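Local coordinates for malonyl acyl carrier protein transacylase (Streptococcus pneumoniae, PDB 3IM8) that probably catalyses transfer of the malonyl group from malonyl-CoA to holo acyl carrier protein, a step that feeds fatty acid synthesis, at residues A[9-14]-A[60-65]; A[89-94]-A[110-115]; A[130-135]-A[164-169]; A[153-158]-A[198-203]; A[252-257]-A[280-285]. All blocks are in the same frame, centred on the assembly; numbering follows the deposited sequence.

Interaction 1: A[9-14]-A[60-65]; sequences AGQGAQ and YTQPAI
Loop 9-14, bent by a type II beta turn from Gly10 to Ala13, runs past helical segment 60-65 with Gln11 CA 6.5 Å from Gln62 CA and Gln14 CA 6.3 Å from Ile65 CA. Two glutamines of the loop meet the helix in different ways. Gln11 stretches out, and its OE1 takes a hydrogen bond from Gln62 NE2 at 3.0 Å; the bond is bent (138° at the hydrogen), and the amide planes stand 38° apart. Gln14 instead folds back: with CG between its backbone N and carbonyl carbon (chi1 71°) and a second bend at chi2, OE1 reaches Gly12 N at 2.8 Å, on a lone pair in the carbonyl plane. The methyl Thr61 CG2 presses on this amide, 3.3 Å from Gln14 OE1, while Ile65 CD1 fills the crook of the turn, 3.6 Å from Gly10 O. Thr61 OG1 turns to Leu55 O. Gln14 NE2 is bonded to Asn56, so the amide is held at both ends and its rotation is fixed. Gln62 OE1 binds Arg115, which would probably polarise the Gln62 amide and strengthen its NE2 as donor to Gln11, near the predicted active site.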
# COMPACT_ATOMS: atom_id res chain seq x y z
N ALA A 9 5.13 -1.15 -2.67
CA ALA A 9 3.89 -1.66 -3.26
C ALA A 9 2.75 -2.03 -2.31
O ALA A 9 2.99 -2.54 -1.22
CB ALA A 9 4.22 -2.92 -4.18
N GLY A 10 1.52 -1.79 -2.77
CA GLY A 10 0.29 -2.24 -2.13
C GLY A 10 -0.47 -3.37 -2.81
O GLY A 10 -0.08 -3.89 -3.87
N GLN A 11 -1.55 -3.77 -2.16
CA GLN A 11 -2.40 -4.85 -2.66
C GLN A 11 -2.88 -4.50 -4.06
O GLN A 11 -3.14 -3.36 -4.33
CB GLN A 11 -3.60 -4.99 -1.70
CG GLN A 11 -4.43 -6.17 -1.88
CD GLN A 11 -5.57 -6.17 -0.90
OE1 GLN A 11 -5.38 -5.92 0.29
NE2 GLN A 11 -6.79 -6.41 -1.41
N GLY A 12 -2.99 -5.51 -4.95
CA GLY A 12 -3.42 -5.27 -6.33
C GLY A 12 -2.24 -5.39 -7.31
O GLY A 12 -2.44 -5.65 -8.51
N ALA A 13 -1.01 -5.24 -6.82
CA ALA A 13 0.15 -5.30 -7.75
C ALA A 13 0.73 -6.72 -7.89
O ALA A 13 1.62 -6.94 -8.71
CB ALA A 13 1.25 -4.31 -7.35
N GLN A 14 0.28 -7.66 -7.08
CA GLN A 14 0.81 -9.03 -7.17
C GLN A 14 0.65 -9.66 -8.58
O GLN A 14 -0.20 -9.26 -9.37
CB GLN A 14 0.17 -9.92 -6.07
CG GLN A 14 -1.36 -10.31 -6.24
CD GLN A 14 -2.37 -9.16 -6.01
OE1 GLN A 14 -2.00 -8.04 -5.63
NE2 GLN A 14 -3.67 -9.46 -6.22
N TYR A 60 -4.25 -13.96 1.54
CA TYR A 60 -2.96 -14.45 1.02
C TYR A 60 -2.19 -13.36 0.25
O TYR A 60 -0.98 -13.32 0.26
CB TYR A 60 -3.12 -15.69 0.13
CG TYR A 60 -3.91 -16.78 0.79
CD1 TYR A 60 -3.43 -17.40 1.93
CD2 TYR A 60 -5.16 -17.16 0.29
CE1 TYR A 60 -4.15 -18.39 2.54
CE2 TYR A 60 -5.89 -18.15 0.90
CZ TYR A 60 -5.38 -18.75 2.04
OH TYR A 60 -6.11 -19.73 2.68
N THR A 61 -2.90 -12.48 -0.44
CA THR A 61 -2.23 -11.39 -1.12
C THR A 61 -1.35 -10.57 -0.20
O THR A 61 -0.21 -10.18 -0.57
CB THR A 61 -3.25 -10.44 -1.72
OG1 THR A 61 -4.23 -11.21 -2.43
CG2 THR A 61 -2.57 -9.47 -2.68
N GLN A 62 -1.88 -10.25 0.98
CA GLN A 62 -1.17 -9.32 1.86
C GLN A 62 0.18 -9.86 2.31
O GLN A 62 1.19 -9.21 2.11
CB GLN A 62 -2.05 -8.81 3.01
CG GLN A 62 -3.25 -7.96 2.47
CD GLN A 62 -3.92 -7.09 3.53
OE1 GLN A 62 -3.39 -6.91 4.64
NE2 GLN A 62 -5.09 -6.58 3.22
N PRO A 63 0.23 -11.09 2.87
CA PRO A 63 1.57 -11.64 3.24
C PRO A 63 2.42 -12.00 2.01
O PRO A 63 3.64 -11.92 2.05
CB PRO A 63 1.23 -12.85 4.10
CG PRO A 63 -0.21 -13.26 3.66
CD PRO A 63 -0.86 -11.91 3.44
N ALA A 64 1.78 -12.32 0.88
CA ALA A 64 2.55 -12.62 -0.33
C ALA A 64 3.34 -11.42 -0.77
O ALA A 64 4.53 -11.53 -1.00
CB ALA A 64 1.63 -13.09 -1.51
N ILE A 65 2.65 -10.28 -0.91
CA ILE A 65 3.30 -9.04 -1.34
C ILE A 65 4.30 -8.61 -0.25
O ILE A 65 5.43 -8.26 -0.54
CB ILE A 65 2.28 -7.89 -1.59
CG1 ILE A 65 1.51 -8.16 -2.87
CG2 ILE A 65 3.02 -6.49 -1.73
CD1 ILE A 65 0.24 -7.39 -2.97

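Interaction 2: A[89-94]-A[110-115]; sequences LSLGEY and ALVAKR. With ACT (acetate ion), chain B.
Apolar contact comes first: Leu91 CD2 meets Val112 CG1 at 3.6 Å, the two side chains crossing at about a right angle. The same methyl, Val112 CG1, lies 3.6 Å from Tyr94 CG, approaching that ring obliquely, while Leu111 CD2 comes up to the ring edge in plane, 3.8 Å from Tyr94 CE2. Arg115, fully extended from CG to NE, runs past the phenol with NE 3.4 Å from Tyr94 CE1 and its guanidinium plane turned 55° from the ring. Residues 89-92 form a tight turn that fits a nucleophile elbow of the GxSxG type: Ser90, the predicted catalytic serine, has the unusual backbone angles phi 59° and psi -96° within this type II' turn. The polar contacts gather here. Arg115 NH2 donates to Ser90 OG at 3.0 Å, in the guanidinium plane, although the hydroxyl position is less certain. Arg115 NH1 gives a 3.2 Å bond to OXT of an acetate, probably from the crystallisation liquor, consistent with a place for the malonyl carboxylate as in related transferases. NH1 also keeps its bond to Gln62, and Gln247 bonds both Arg115 NH2 and Ser90 O. Tyr94 OH is buried without a hydrogen-bonding partner.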
# COMPACT_ATOMS: atom_id res chain seq x y z
N LEU A 89 2.13 1.82 0.17
CA LEU A 89 0.70 2.00 -0.09
C LEU A 89 -0.09 0.96 0.68
O LEU A 89 -0.08 -0.22 0.34
CB LEU A 89 0.37 1.91 -1.59
CG LEU A 89 -1.09 1.99 -2.03
CD1 LEU A 89 -1.52 3.44 -1.98
CD2 LEU A 89 -1.27 1.38 -3.47
N SER A 90 -0.74 1.37 1.72
CA SER A 90 -1.65 0.53 2.53
C SER A 90 -1.04 -0.66 3.13
O SER A 90 -0.44 -0.56 4.07
CB SER A 90 -2.94 0.18 1.75
OG SER A 90 -3.94 -0.28 2.46
N LEU A 91 -1.18 -1.76 2.48
CA LEU A 91 -0.40 -2.93 2.90
C LEU A 91 1.08 -2.59 2.81
O LEU A 91 1.87 -3.03 3.66
CB LEU A 91 -0.74 -4.16 2.03
CG LEU A 91 0.05 -5.49 2.14
CD1 LEU A 91 1.43 -5.51 1.50
CD2 LEU A 91 0.16 -6.05 3.56
N GLY A 92 1.48 -1.83 1.81
CA GLY A 92 2.91 -1.43 1.70
C GLY A 92 3.46 -0.61 2.89
O GLY A 92 4.67 -0.39 3.05
N GLU A 93 2.58 -0.14 3.75
CA GLU A 93 3.03 0.60 4.93
C GLU A 93 3.69 -0.36 5.90
O GLU A 93 4.59 0.04 6.67
CB GLU A 93 1.82 1.27 5.61
CG GLU A 93 2.18 2.06 6.85
CD GLU A 93 1.31 3.28 6.95
OE1 GLU A 93 1.55 4.25 6.21
OE2 GLU A 93 0.36 3.25 7.73
N TYR A 94 3.23 -1.61 5.87
CA TYR A 94 3.76 -2.64 6.80
C TYR A 94 5.13 -3.08 6.35
O TYR A 94 6.04 -3.27 7.17
CB TYR A 94 2.83 -3.84 6.93
CG TYR A 94 1.60 -3.59 7.74
CD1 TYR A 94 0.55 -2.82 7.23
CD2 TYR A 94 1.49 -4.07 9.04
CE1 TYR A 94 -0.61 -2.59 7.99
CE2 TYR A 94 0.33 -3.85 9.81
CZ TYR A 94 -0.70 -3.12 9.28
OH TYR A 94 -1.84 -2.91 10.00
N ALA A 110 2.93 -12.48 10.20
CA ALA A 110 1.74 -13.00 10.86
C ALA A 110 0.65 -11.90 10.92
O ALA A 110 -0.53 -12.18 10.71
CB ALA A 110 2.04 -13.53 12.28
N LEU A 111 1.05 -10.66 11.18
CA LEU A 111 0.13 -9.59 11.40
C LEU A 111 -0.65 -9.22 10.15
O LEU A 111 -1.85 -8.88 10.26
CB LEU A 111 0.91 -8.39 11.85
CG LEU A 111 0.28 -7.05 12.06
CD1 LEU A 111 -0.90 -7.16 13.07
CD2 LEU A 111 1.43 -6.17 12.57
N VAL A 112 0.01 -9.24 8.98
CA VAL A 112 -0.72 -8.92 7.73
C VAL A 112 -1.62 -10.08 7.26
O VAL A 112 -2.64 -9.82 6.62
CB VAL A 112 0.17 -8.32 6.53
CG1 VAL A 112 0.94 -7.00 6.99
CG2 VAL A 112 1.14 -9.35 5.99
N ALA A 113 -1.28 -11.34 7.58
CA ALA A 113 -2.20 -12.46 7.33
C ALA A 113 -3.51 -12.25 8.07
O ALA A 113 -4.57 -12.52 7.51
CB ALA A 113 -1.61 -13.77 7.73
N LYS A 114 -3.43 -11.72 9.30
CA LYS A 114 -4.61 -11.39 10.09
C LYS A 114 -5.33 -10.17 9.55
O LYS A 114 -6.56 -10.24 9.32
CB LYS A 114 -4.23 -11.22 11.55
CG LYS A 114 -4.19 -12.56 12.32
CD LYS A 114 -3.53 -12.36 13.68
CE LYS A 114 -3.56 -13.60 14.60
NZ LYS A 114 -4.97 -13.91 15.04
N ARG A 115 -4.57 -9.10 9.27
CA ARG A 115 -5.10 -7.88 8.64
C ARG A 115 -5.88 -8.21 7.38
O ARG A 115 -6.99 -7.68 7.18
CB ARG A 115 -3.97 -6.88 8.27
CG ARG A 115 -4.48 -5.61 7.68
CD ARG A 115 -3.33 -4.62 7.37
NE ARG A 115 -3.72 -3.32 6.78
CZ ARG A 115 -3.79 -3.04 5.48
NH1 ARG A 115 -3.62 -3.98 4.55
NH2 ARG A 115 -4.09 -1.80 5.09
C ACT B . -5.30 -2.39 0.77
O ACT B . -5.83 -1.28 1.18
OXT ACT B . -4.60 -3.21 1.57
CH3 ACT B . -5.61 -2.58 -0.71

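Interaction 3: A[130-135]-A[164-169]; sequences MVAVLN and QIVIAG
Gln164 starts the strand beside Leu134, the two side chains pointing the same way with Gln164 CG 3.9 Å from Leu134 CD1; the strands run antiparallel at 153°. Gln164 OE1 bends back over Ala132 and is bonded to Asn160. Ile165 forms a hydrogen-bonded pair with Val133: Val133 N gives a 2.8 Å bond to Ile165 O, whereas the return bond from Ile165 N to Val133 O, at 3.2 Å, arrives 37° above the carbonyl plane. Val166, opposite Ala132, brings its CA to 3.3 Å from Val131 O in a CA-H...O contact, and its CG1 meets the methyl of Met130. Ile167 pairs with Val131 through two 3.0 Å bonds, Val131 N to Ile167 O and Ile167 N to Val131 O. Its CG1 is wedged between its own N and carbonyl carbon (chi1 63°), which carries this branch toward Val131 CB, while CG2 faces Val133 CG2. Ala168 closes the series, its CB 3.7 Å from Met130 CG. This is the central pairing of the ferredoxin-like small subdomain. The strands pair their backbone N-H and C=O groups within the sheet, while largely apolar side chains cover both faces, and that of Val133, Ile165 and Ile167 can bury itself against helix 138-148.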
# COMPACT_ATOMS: atom_id res chain seq x y z
N MET A 130 -16.11 1.70 -5.92
CA MET A 130 -14.88 2.51 -5.97
C MET A 130 -14.80 3.20 -7.33
O MET A 130 -14.92 2.53 -8.38
CB MET A 130 -13.62 1.63 -5.75
CG MET A 130 -13.42 1.22 -4.28
SD MET A 130 -12.10 0.02 -4.05
CE MET A 130 -10.79 1.14 -4.59
N VAL A 131 -14.62 4.51 -7.35
CA VAL A 131 -14.55 5.16 -8.61
C VAL A 131 -13.31 5.98 -8.56
O VAL A 131 -13.09 6.63 -7.56
CB VAL A 131 -15.80 6.05 -8.90
CG1 VAL A 131 -15.57 6.82 -10.18
CG2 VAL A 131 -17.03 5.18 -9.08
N ALA A 132 -12.46 5.93 -9.58
CA ALA A 132 -11.37 6.89 -9.70
C ALA A 132 -11.90 8.15 -10.38
O ALA A 132 -12.40 8.11 -11.49
CB ALA A 132 -10.21 6.31 -10.51
N VAL A 133 -11.76 9.27 -9.67
CA VAL A 133 -12.15 10.58 -10.18
C VAL A 133 -10.91 11.32 -10.68
O VAL A 133 -10.11 11.82 -9.89
CB VAL A 133 -12.84 11.42 -9.10
CG1 VAL A 133 -13.28 12.76 -9.67
CG2 VAL A 133 -14.03 10.67 -8.52
N LEU A 134 -10.77 11.38 -12.00
CA LEU A 134 -9.61 11.97 -12.64
C LEU A 134 -9.82 13.45 -12.96
O LEU A 134 -10.93 13.88 -13.30
CB LEU A 134 -9.26 11.21 -13.92
CG LEU A 134 -8.50 9.89 -13.74
CD1 LEU A 134 -9.05 9.12 -12.55
CD2 LEU A 134 -8.56 9.06 -15.01
N ASN A 135 -8.77 14.24 -12.81
CA ASN A 135 -8.81 15.66 -13.16
C ASN A 135 -10.02 16.47 -12.66
O ASN A 135 -10.68 17.14 -13.45
CB ASN A 135 -8.65 15.84 -14.67
CG ASN A 135 -7.34 15.28 -15.19
OD1 ASN A 135 -7.33 14.42 -16.06
ND2 ASN A 135 -6.23 15.78 -14.65
N GLN A 164 -5.99 12.64 -9.35
CA GLN A 164 -6.36 11.23 -9.31
C GLN A 164 -6.76 10.83 -7.91
O GLN A 164 -5.92 10.51 -7.07
CB GLN A 164 -5.19 10.37 -9.79
CG GLN A 164 -5.61 9.19 -10.66
CD GLN A 164 -5.83 7.92 -9.85
OE1 GLN A 164 -6.73 7.86 -9.00
NE2 GLN A 164 -5.02 6.90 -10.11
N ILE A 165 -8.06 10.87 -7.64
CA ILE A 165 -8.57 10.55 -6.32
C ILE A 165 -9.66 9.51 -6.41
O ILE A 165 -10.65 9.69 -7.14
CB ILE A 165 -9.10 11.86 -5.61
CG1 ILE A 165 -7.88 12.75 -5.27
CG2 ILE A 165 -9.93 11.51 -4.34
CD1 ILE A 165 -8.15 14.21 -4.97
N VAL A 166 -9.49 8.41 -5.69
CA VAL A 166 -10.48 7.39 -5.67
C VAL A 166 -11.43 7.60 -4.49
O VAL A 166 -10.99 7.70 -3.32
CB VAL A 166 -9.88 5.94 -5.58
CG1 VAL A 166 -11.01 4.87 -5.65
CG2 VAL A 166 -8.82 5.71 -6.67
N ILE A 167 -12.73 7.64 -4.80
CA ILE A 167 -13.77 7.64 -3.76
C ILE A 167 -14.26 6.21 -3.57
O ILE A 167 -14.30 5.44 -4.51
CB ILE A 167 -14.94 8.61 -4.15
CG1 ILE A 167 -15.63 8.15 -5.45
CG2 ILE A 167 -14.37 10.00 -4.44
CD1 ILE A 167 -17.10 8.60 -5.53
N ALA A 168 -14.66 5.87 -2.35
CA ALA A 168 -15.18 4.54 -2.11
C ALA A 168 -16.37 4.55 -1.12
O ALA A 168 -16.63 5.57 -0.45
CB ALA A 168 -14.05 3.66 -1.57
N GLY A 169 -17.07 3.42 -1.03
CA GLY A 169 -18.10 3.18 0.00
C GLY A 169 -19.23 2.30 -0.51
O GLY A 169 -18.99 1.41 -1.30

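Interaction 4: A[153-158]-A[198-203]; sequences VVTPAN and FHTSLL. With ACT (acetate ion), chain B.
The loop carrying the predicted active-site His199 packs on a bulged strand: His199 sets its CB 3.7 Å from Ala157 O, at the classic beta bulge where Ala157 and Asn158 both face Val166. Ala157 CB in turn touches Phe198 O at 3.6 Å. Beyond this seat the imidazole reaches into the pocket, where NE2 donates to acetate O at 2.6 Å with an angle of 138°, the oxygen lying at the ring edge. His199 ND1 is bonded to Gln247 O, so in this crystal both ring nitrogens have a partner. The methyl of the acetate meets the edge of the Phe198 ring. Farther along, Val153 and Leu202 lie alongside each other, running opposite ways, Val153 CB 3.8 Å from Leu202 CG, while Val153 CG1 rests 3.8 Å from Thr200 CB. A water bridges the strand and the loop, 2.9 Å from Thr155 OG1 and 3.0 Å from Ser201 N, from which it accepts. Thr200 OG1 bonds Pro197 O within the loop. Strands 164-169 and 252-253 flank strand 154-161; Val154 and Pro156 face away from the loop, Val154 onto helices 138-148 and 171-184 and Pro156 onto helix 138-148, and the loop itself leads into helix 204-215.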
# COMPACT_ATOMS: atom_id res chain seq x y z
N VAL A 153 -22.34 5.51 3.54
CA VAL A 153 -20.87 5.70 3.41
C VAL A 153 -20.35 5.96 1.99
O VAL A 153 -20.44 5.09 1.13
CB VAL A 153 -20.08 4.53 4.04
CG1 VAL A 153 -18.57 4.86 4.00
CG2 VAL A 153 -20.57 4.27 5.50
N VAL A 154 -19.83 7.17 1.76
CA VAL A 154 -19.02 7.49 0.57
C VAL A 154 -17.95 8.54 0.91
O VAL A 154 -18.28 9.67 1.24
CB VAL A 154 -19.92 7.96 -0.59
CG1 VAL A 154 -20.89 9.06 -0.10
CG2 VAL A 154 -19.08 8.41 -1.75
N THR A 155 -16.67 8.18 0.87
CA THR A 155 -15.60 9.21 1.06
C THR A 155 -14.41 9.00 0.10
O THR A 155 -14.30 7.91 -0.50
CB THR A 155 -15.05 9.24 2.51
OG1 THR A 155 -14.63 7.93 2.90
CG2 THR A 155 -16.11 9.76 3.49
N PRO A 156 -13.55 10.03 -0.08
CA PRO A 156 -12.32 9.70 -0.80
C PRO A 156 -11.54 8.64 -0.01
O PRO A 156 -11.40 8.77 1.20
CB PRO A 156 -11.56 11.03 -0.86
CG PRO A 156 -12.66 12.07 -0.83
CD PRO A 156 -13.64 11.47 0.22
N ALA A 157 -11.07 7.61 -0.71
CA ALA A 157 -10.31 6.51 -0.13
C ALA A 157 -8.80 6.67 -0.42
O ALA A 157 -7.97 6.38 0.44
CB ALA A 157 -10.81 5.13 -0.70
N ASN A 158 -8.45 7.06 -1.65
CA ASN A 158 -7.05 7.11 -2.03
C ASN A 158 -6.76 8.43 -2.67
O ASN A 158 -7.22 8.69 -3.77
CB ASN A 158 -6.68 5.98 -3.00
CG ASN A 158 -6.80 4.58 -2.37
OD1 ASN A 158 -7.84 3.97 -2.40
ND2 ASN A 158 -5.71 4.07 -1.84
N PHE A 198 -12.25 -0.38 0.94
CA PHE A 198 -11.22 -0.19 1.96
C PHE A 198 -10.98 1.32 2.16
O PHE A 198 -11.18 2.12 1.22
CB PHE A 198 -9.91 -0.86 1.51
CG PHE A 198 -9.97 -2.36 1.39
CD1 PHE A 198 -8.97 -3.03 0.71
CD2 PHE A 198 -10.97 -3.11 2.00
CE1 PHE A 198 -8.95 -4.44 0.63
CE2 PHE A 198 -10.98 -4.51 1.92
CZ PHE A 198 -9.96 -5.18 1.22
N HIS A 199 -10.53 1.71 3.35
CA HIS A 199 -10.16 3.12 3.67
C HIS A 199 -11.39 4.06 3.75
O HIS A 199 -11.31 5.26 3.48
CB HIS A 199 -9.02 3.66 2.78
CG HIS A 199 -7.88 2.69 2.60
ND1 HIS A 199 -6.95 2.44 3.59
CD2 HIS A 199 -7.54 1.91 1.55
CE1 HIS A 199 -6.09 1.52 3.16
NE2 HIS A 199 -6.43 1.19 1.92
N THR A 200 -12.52 3.47 4.22
CA THR A 200 -13.78 4.15 4.58
C THR A 200 -14.28 3.56 5.94
O THR A 200 -13.80 2.50 6.39
CB THR A 200 -14.87 3.95 3.48
OG1 THR A 200 -15.44 2.63 3.55
CG2 THR A 200 -14.30 4.21 2.05
N SER A 201 -15.23 4.24 6.59
CA SER A 201 -15.85 3.71 7.85
C SER A 201 -16.44 2.32 7.75
O SER A 201 -16.61 1.64 8.77
CB SER A 201 -16.94 4.64 8.34
OG SER A 201 -16.74 5.90 7.71
N LEU A 202 -16.75 1.87 6.54
CA LEU A 202 -17.25 0.49 6.37
C LEU A 202 -16.28 -0.48 6.99
O LEU A 202 -16.66 -1.58 7.41
CB LEU A 202 -17.53 0.14 4.92
CG LEU A 202 -18.65 1.04 4.38
CD1 LEU A 202 -18.59 1.19 2.87
CD2 LEU A 202 -20.04 0.58 4.88
N LEU A 203 -15.01 -0.07 7.10
CA LEU A 203 -14.00 -0.98 7.63
C LEU A 203 -13.80 -0.88 9.13
O LEU A 203 -12.90 -1.53 9.68
CB LEU A 203 -12.65 -0.80 6.89
CG LEU A 203 -12.69 -1.75 5.67
CD1 LEU A 203 -13.79 -1.34 4.66
CD2 LEU A 203 -11.34 -1.86 5.00
C ACT B . -5.30 -2.39 0.77
O ACT B . -5.83 -1.28 1.18
OXT ACT B . -4.60 -3.21 1.57
CH3 ACT B . -5.61 -2.58 -0.71
O HOH W 1 -15.76 6.96 5.33

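Interaction 5: A[252-257]-A[280-285]; sequences VRFYES and GFVKKI
Arg253 O anchors the helix turn that brings Phe254 and Tyr255 against Phe281 and Ile285: it accepts from Ser257 OG at 2.7 Å and, weakly, from Ser257 N. Arg253 itself stands at the N-cap, and its NH1 makes a 3.1 Å salt bridge with Glu256 OE1, on the syn lone pair and in the guanidinium plane; Tyr159 adds a cation-pi partner. The meeting with helix 277-285 is wholly apolar. Phe254 swings CG opposite its main-chain nitrogen (chi1 -173°), which aims the ring at that helix, CE1 lying 3.6 Å from Phe281 CB. Val282 CG2 comes in at the edge of the same ring, 3.8 Å from Phe254 CE1. The Phe254 and Phe281 rings are oblique to each other, centroids 5.7 Å apart and planes at 59°. Next door, Ile285 CD1 touches Tyr255 CB at 3.7 Å, whereas the Tyr255 ring turns from the helix and touches Tyr159. No hydrogen bond spans the contact, so helices 254-263 and 277-285 are joined here by dispersion and burial of carbon surface, and the Arg253-Glu256 and Ser257 bonds lie beside the contact, not across it.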
# COMPACT_ATOMS: atom_id res chain seq x y z
N VAL A 252 -5.98 6.99 2.43
CA VAL A 252 -4.53 6.98 2.14
C VAL A 252 -4.08 8.24 1.35
O VAL A 252 -4.52 8.52 0.24
CB VAL A 252 -4.13 5.70 1.42
CG1 VAL A 252 -2.64 5.72 1.02
CG2 VAL A 252 -4.43 4.47 2.28
N ARG A 253 -3.20 9.00 1.94
CA ARG A 253 -2.87 10.32 1.41
C ARG A 253 -1.48 10.23 0.82
O ARG A 253 -0.47 10.60 1.46
CB ARG A 253 -2.99 11.40 2.51
CG ARG A 253 -4.40 11.59 2.99
CD ARG A 253 -4.50 12.70 4.07
NE ARG A 253 -5.90 12.92 4.47
CZ ARG A 253 -6.79 13.71 3.83
NH1 ARG A 253 -6.45 14.42 2.73
NH2 ARG A 253 -8.04 13.79 4.28
N PHE A 254 -1.43 9.71 -0.41
CA PHE A 254 -0.14 9.41 -1.04
C PHE A 254 0.61 10.69 -1.47
O PHE A 254 1.76 10.85 -1.09
CB PHE A 254 -0.27 8.41 -2.22
CG PHE A 254 1.07 7.97 -2.78
CD1 PHE A 254 1.52 8.46 -4.01
CD2 PHE A 254 1.88 7.07 -2.07
CE1 PHE A 254 2.72 8.07 -4.54
CE2 PHE A 254 3.14 6.68 -2.56
CZ PHE A 254 3.57 7.17 -3.82
N TYR A 255 -0.03 11.60 -2.22
CA TYR A 255 0.73 12.75 -2.76
C TYR A 255 1.23 13.68 -1.68
O TYR A 255 2.32 14.23 -1.79
CB TYR A 255 -0.00 13.49 -3.89
CG TYR A 255 -1.33 14.16 -3.56
CD1 TYR A 255 -2.54 13.57 -3.95
CD2 TYR A 255 -1.38 15.40 -2.90
CE1 TYR A 255 -3.77 14.18 -3.68
CE2 TYR A 255 -2.59 16.02 -2.62
CZ TYR A 255 -3.78 15.40 -3.02
OH TYR A 255 -4.98 15.99 -2.76
N GLU A 256 0.43 13.83 -0.62
CA GLU A 256 0.85 14.64 0.53
C GLU A 256 2.07 14.03 1.17
O GLU A 256 2.97 14.76 1.58
CB GLU A 256 -0.24 14.70 1.57
CG GLU A 256 -1.41 15.56 1.14
CD GLU A 256 -2.60 15.30 2.02
OE1 GLU A 256 -3.68 14.88 1.45
OE2 GLU A 256 -2.40 15.45 3.26
N SER A 257 2.08 12.70 1.26
CA SER A 257 3.25 11.98 1.77
C SER A 257 4.51 12.20 0.90
O SER A 257 5.62 12.32 1.44
CB SER A 257 2.94 10.48 1.90
OG SER A 257 1.84 10.31 2.77
N GLY A 280 4.24 5.43 -11.27
CA GLY A 280 3.21 6.15 -12.05
C GLY A 280 2.61 7.39 -11.37
O GLY A 280 2.40 8.40 -12.03
N PHE A 281 2.31 7.29 -10.07
CA PHE A 281 1.83 8.39 -9.23
C PHE A 281 2.90 9.48 -9.05
O PHE A 281 2.62 10.63 -9.25
CB PHE A 281 1.38 7.89 -7.83
CG PHE A 281 0.19 6.92 -7.83
CD1 PHE A 281 -0.01 6.10 -6.74
CD2 PHE A 281 -0.72 6.85 -8.87
CE1 PHE A 281 -1.08 5.22 -6.68
CE2 PHE A 281 -1.82 5.99 -8.80
CZ PHE A 281 -1.97 5.16 -7.72
N VAL A 282 4.12 9.12 -8.65
CA VAL A 282 5.19 10.14 -8.40
C VAL A 282 5.62 10.92 -9.70
O VAL A 282 6.13 12.07 -9.63
CB VAL A 282 6.42 9.47 -7.69
CG1 VAL A 282 7.63 10.43 -7.61
CG2 VAL A 282 6.02 8.90 -6.27
N LYS A 283 5.45 10.29 -10.85
CA LYS A 283 5.75 10.89 -12.15
C LYS A 283 4.75 12.01 -12.45
O LYS A 283 5.09 13.00 -13.06
CB LYS A 283 5.60 9.83 -13.24
CG LYS A 283 6.74 9.69 -14.22
CD LYS A 283 6.61 10.61 -15.43
CE LYS A 283 7.68 10.29 -16.48
NZ LYS A 283 8.06 11.52 -17.20
N LYS A 284 3.50 11.83 -12.03
CA LYS A 284 2.50 12.86 -12.15
C LYS A 284 2.73 13.94 -11.08
O LYS A 284 2.72 15.12 -11.39
CB LYS A 284 1.08 12.28 -12.08
CG LYS A 284 0.84 10.98 -12.86
CD LYS A 284 0.14 11.19 -14.20
CE LYS A 284 -0.25 9.87 -14.83
NZ LYS A 284 -1.28 10.10 -15.91
N ILE A 285 2.96 13.55 -9.83
CA ILE A 285 3.25 14.52 -8.76
C ILE A 285 4.42 15.40 -9.13
O ILE A 285 4.35 16.59 -9.00
CB ILE A 285 3.51 13.83 -7.39
CG1 ILE A 285 2.25 13.07 -6.96
CG2 ILE A 285 3.90 14.86 -6.32
CD1 ILE A 285 2.49 11.84 -6.09

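Overall arrangement
From the N terminus, interaction 1 folds the chain back across 45 largely helical residues, bringing the loop after strand 4-8 onto helix 58-78. Interaction 2 follows in series, closing a short loop from the elbow after strand 85-88 to helix 105-122, and touches interaction 1 through Gln62 and Arg115. Interactions 3 and 4 cross: interaction 3 closes over helix 138-148 and strand 154-161, interaction 4 over strand 164-169, helix 171-184 and strand 188-191. Interaction 5 comes last, linking strand 252-253 of the mixed sheet with helix 277-285, between two strands of the parallel sheet. The acetate, held by Arg115 of interaction 2 and His199 of interaction 4, with Ser90 close by, marks where the two subdomains converge.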